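Local coordinates for hypothetical protein TM0486 (PDB 1VK8) that binds thiamin and is involved in the response of the cell to oxidative conditions, at residues C[14-19]-C[60-65]. Residues are numbered along the deposited sequence; the frame is centred on the assembly and turned at random.
Sequences PKVTVS and GEFEEI
Val16 and Gly60 form an antiparallel hydrogen-bonded pair. Val16 N donates to Gly60 O at 2.9 Å, and Gly60 N returns a bond to Val16 O at 3.1 Å. The first is nearly straight, 170° at the hydrogen. Directly after this pair the chain leaves the sheet and enters helix 62-76. The Val16 side chain packs against the first turn of that helix. Its CG2 sits between the backbone N and the carbonyl carbon (chi1 -67° for CG1), a rotation that brings it to the edge of the Phe62 ring, near the ring plane, and 3.8 Å from Phe62 CB. The same methyl touches Ile65 CD1 at 3.9 Å. Ile65 and Val18 meet tip to tip, with Ile65 CD1 3.8 Å from Val18 CG2. An alanine in place of Ile65 would lack CD1 and CG2, and would probably open a gap beside Val18 and the CG2 methyl of Val16. Glu61 is the N-cap: its carboxylate accepts from Glu63 N and Glu64 N, both reaching it from above its plane. One water bridges Pro14 O and Phe62 N. Tyr91 stacks edge-to-face with Phe62. Strand 56-60 thus passes into a helix packed on the antiparallel sheet, consistent with the ferredoxin-like alpha+beta fold of the MTH1187-YkoF clan.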
ATOM      1  N   PRO C  14     -11.717 -21.859   4.605  1.00 20.03           N
ATOM      2  CA  PRO C  14     -11.024 -20.874   3.739  1.00 17.04           C
ATOM      3  C   PRO C  14     -10.155 -19.866   4.528  1.00 16.93           C
ATOM      4  O   PRO C  14     -10.640 -19.210   5.448  1.00 17.31           O
ATOM      5  CB  PRO C  14     -12.176 -20.132   3.037  1.00 19.55           C
ATOM      6  CG  PRO C  14     -13.423 -20.923   3.317  1.00 23.51           C
ATOM      7  CD  PRO C  14     -13.178 -21.659   4.599  1.00 21.57           C
ATOM      8  N   LYS C  15      -8.890 -19.736   4.135  1.00 14.38           N
ATOM      9  CA  LYS C  15      -7.986 -18.788   4.721  1.00 13.97           C
ATOM     10  C   LYS C  15      -7.753 -17.640   3.760  1.00  9.13           C
ATOM     11  O   LYS C  15      -8.007 -17.741   2.567  1.00  7.45           O
ATOM     12  CB  LYS C  15      -6.651 -19.463   5.048  1.00 16.88           C
ATOM     13  CG  LYS C  15      -6.720 -20.380   6.245  1.00 21.78           C
ATOM     14  CD  LYS C  15      -5.475 -21.235   6.419  1.00 28.43           C
ATOM     15  CE  LYS C  15      -5.520 -21.958   7.795  1.00 40.95           C
ATOM     16  NZ  LYS C  15      -4.856 -23.321   7.831  1.00 41.29           N
ATOM     17  N   VAL C  16      -7.285 -16.534   4.301  1.00  7.61           N
ATOM     18  CA  VAL C  16      -6.770 -15.435   3.502  1.00  8.20           C
ATOM     19  C   VAL C  16      -5.321 -15.220   3.930  1.00  7.62           C
ATOM     20  O   VAL C  16      -4.905 -15.756   4.933  1.00  8.09           O
ATOM     21  CB  VAL C  16      -7.574 -14.108   3.719  1.00  6.86           C
ATOM     22  CG1 VAL C  16      -8.990 -14.233   3.196  1.00 13.28           C
ATOM     23  CG2 VAL C  16      -7.597 -13.676   5.190  1.00 10.00           C
ATOM     24  N   THR C  17      -4.577 -14.417   3.175  1.00  7.99           N
ATOM     25  CA  THR C  17      -3.310 -13.881   3.651  1.00  9.46           C
ATOM     26  C   THR C  17      -3.494 -12.393   3.844  1.00  9.62           C
ATOM     27  O   THR C  17      -4.215 -11.734   3.083  1.00  9.09           O
ATOM     28  CB  THR C  17      -2.113 -14.180   2.690  1.00 12.19           C
ATOM     29  OG1 THR C  17      -2.253 -13.443   1.461  1.00 13.19           O
ATOM     30  CG2 THR C  17      -2.068 -15.630   2.269  1.00 11.09           C
ATOM     31  N   VAL C  18      -2.859 -11.879   4.885  1.00  8.36           N
ATOM     32  CA  VAL C  18      -2.917 -10.475   5.255  1.00  7.90           C
ATOM     33  C   VAL C  18      -1.512 -10.047   5.622  1.00  8.07           C
ATOM     34  O   VAL C  18      -0.917 -10.556   6.584  1.00  9.11           O
ATOM     35  CB  VAL C  18      -3.854 -10.239   6.471  1.00  6.56           C
ATOM     36  CG1 VAL C  18      -3.944  -8.769   6.816  1.00  9.32           C
ATOM     37  CG2 VAL C  18      -5.272 -10.820   6.157  1.00 10.53           C
ATOM     38  N   SER C  19      -0.975  -9.116   4.845  1.00  8.95           N
ATOM     39  CA  SER C  19       0.312  -8.533   5.130  1.00 10.00           C
ATOM     40  C   SER C  19       0.096  -7.237   5.856  1.00  9.06           C
ATOM     41  O   SER C  19      -0.732  -6.425   5.466  1.00  8.24           O
ATOM     42  CB  SER C  19       1.080  -8.351   3.820  1.00 12.85           C
ATOM     43  OG  SER C  19       1.212  -9.624   3.200  1.00 19.66           O
ATOM     44  N   GLY C  60      -4.622 -16.970   7.787  1.00 10.08           N
ATOM     45  CA  GLY C  60      -5.637 -17.450   8.697  1.00  9.08           C
ATOM     46  C   GLY C  60      -7.016 -17.056   8.267  1.00  9.16           C
ATOM     47  O   GLY C  60      -7.222 -16.593   7.161  1.00  7.94           O
ATOM     48  N   GLU C  61      -7.975 -17.246   9.167  1.00  7.92           N
ATOM     49  CA  GLU C  61      -9.358 -16.940   8.873  1.00  8.00           C
ATOM     50  C   GLU C  61      -9.548 -15.430   8.952  1.00  8.76           C
ATOM     51  O   GLU C  61      -9.064 -14.780   9.869  1.00  9.00           O
ATOM     52  CB  GLU C  61     -10.295 -17.714   9.824  1.00 10.14           C
ATOM     53  CG  GLU C  61     -11.761 -17.605   9.445  1.00 15.87           C
ATOM     54  CD  GLU C  61     -12.450 -16.383  10.035  1.00 19.82           C
ATOM     55  OE1 GLU C  61     -12.241 -16.119  11.250  1.00 16.72           O
ATOM     56  OE2 GLU C  61     -13.232 -15.703   9.289  1.00 15.50           O
ATOM     57  N   PHE C  62     -10.228 -14.882   7.956  1.00 10.65           N
ATOM     58  CA  PHE C  62     -10.328 -13.426   7.748  1.00  9.75           C
ATOM     59  C   PHE C  62     -10.869 -12.625   8.947  1.00  7.64           C
ATOM     60  O   PHE C  62     -10.258 -11.665   9.386  1.00  5.80           O
ATOM     61  CB  PHE C  62     -11.174 -13.173   6.500  1.00 10.71           C
ATOM     62  CG  PHE C  62     -11.411 -11.734   6.213  1.00 15.46           C
ATOM     63  CD1 PHE C  62     -10.378 -10.887   5.957  1.00 16.07           C
ATOM     64  CD2 PHE C  62     -12.690 -11.236   6.196  1.00 19.31           C
ATOM     65  CE1 PHE C  62     -10.616  -9.547   5.729  1.00 23.30           C
ATOM     66  CE2 PHE C  62     -12.911  -9.923   5.957  1.00 20.97           C
ATOM     67  CZ  PHE C  62     -11.877  -9.084   5.734  1.00 12.01           C
ATOM     68  N   GLU C  63     -12.012 -13.024   9.485  1.00  7.48           N
ATOM     69  CA  GLU C  63     -12.629 -12.248  10.550  1.00  6.79           C
ATOM     70  C   GLU C  63     -11.818 -12.329  11.836  1.00  7.31           C
ATOM     71  O   GLU C  63     -11.724 -11.367  12.565  1.00  8.91           O
ATOM     72  CB  GLU C  63     -14.080 -12.682  10.765  1.00  9.62           C
ATOM     73  CG  GLU C  63     -14.896 -12.388   9.515  1.00 11.79           C
ATOM     74  CD  GLU C  63     -16.402 -12.426   9.688  1.00 22.92           C
ATOM     75  OE1 GLU C  63     -16.884 -12.678  10.809  1.00 28.23           O
ATOM     76  OE2 GLU C  63     -17.110 -12.183   8.678  1.00 21.92           O
ATOM     77  N   GLU C  64     -11.210 -13.475  12.098  1.00  8.18           N
ATOM     78  CA  GLU C  64     -10.311 -13.598  13.231  1.00  8.53           C
ATOM     79  C   GLU C  64      -9.117 -12.657  13.105  1.00  6.77           C
ATOM     80  O   GLU C  64      -8.758 -11.991  14.065  1.00  9.11           O
ATOM     81  CB  GLU C  64      -9.808 -15.027  13.351  1.00 10.00           C
ATOM     82  CG  GLU C  64      -9.068 -15.281  14.661  1.00 20.52           C
ATOM     83  CD  GLU C  64      -8.572 -16.713  14.815  1.00 28.26           C
ATOM     84  OE1 GLU C  64      -9.042 -17.633  14.086  1.00 28.84           O
ATOM     85  OE2 GLU C  64      -7.697 -16.906  15.684  1.00 31.42           O
ATOM     86  N   ILE C  65      -8.503 -12.590  11.930  1.00  8.77           N
ATOM     87  CA  ILE C  65      -7.374 -11.668  11.696  1.00  6.25           C
ATOM     88  C   ILE C  65      -7.837 -10.210  11.908  1.00  8.57           C
ATOM     89  O   ILE C  65      -7.158  -9.426  12.569  1.00  7.46           O
ATOM     90  CB  ILE C  65      -6.733 -11.875  10.288  1.00  6.19           C
ATOM     91  CG1 ILE C  65      -6.037 -13.220  10.154  1.00  9.87           C
ATOM     92  CG2 ILE C  65      -5.686 -10.784   9.999  1.00  6.78           C
ATOM     93  CD1 ILE C  65      -5.833 -13.634   8.645  1.00 10.21           C
TER
HETATM   94  O   HOH W   1     -11.154 -16.642   5.652  1.00 15.66           O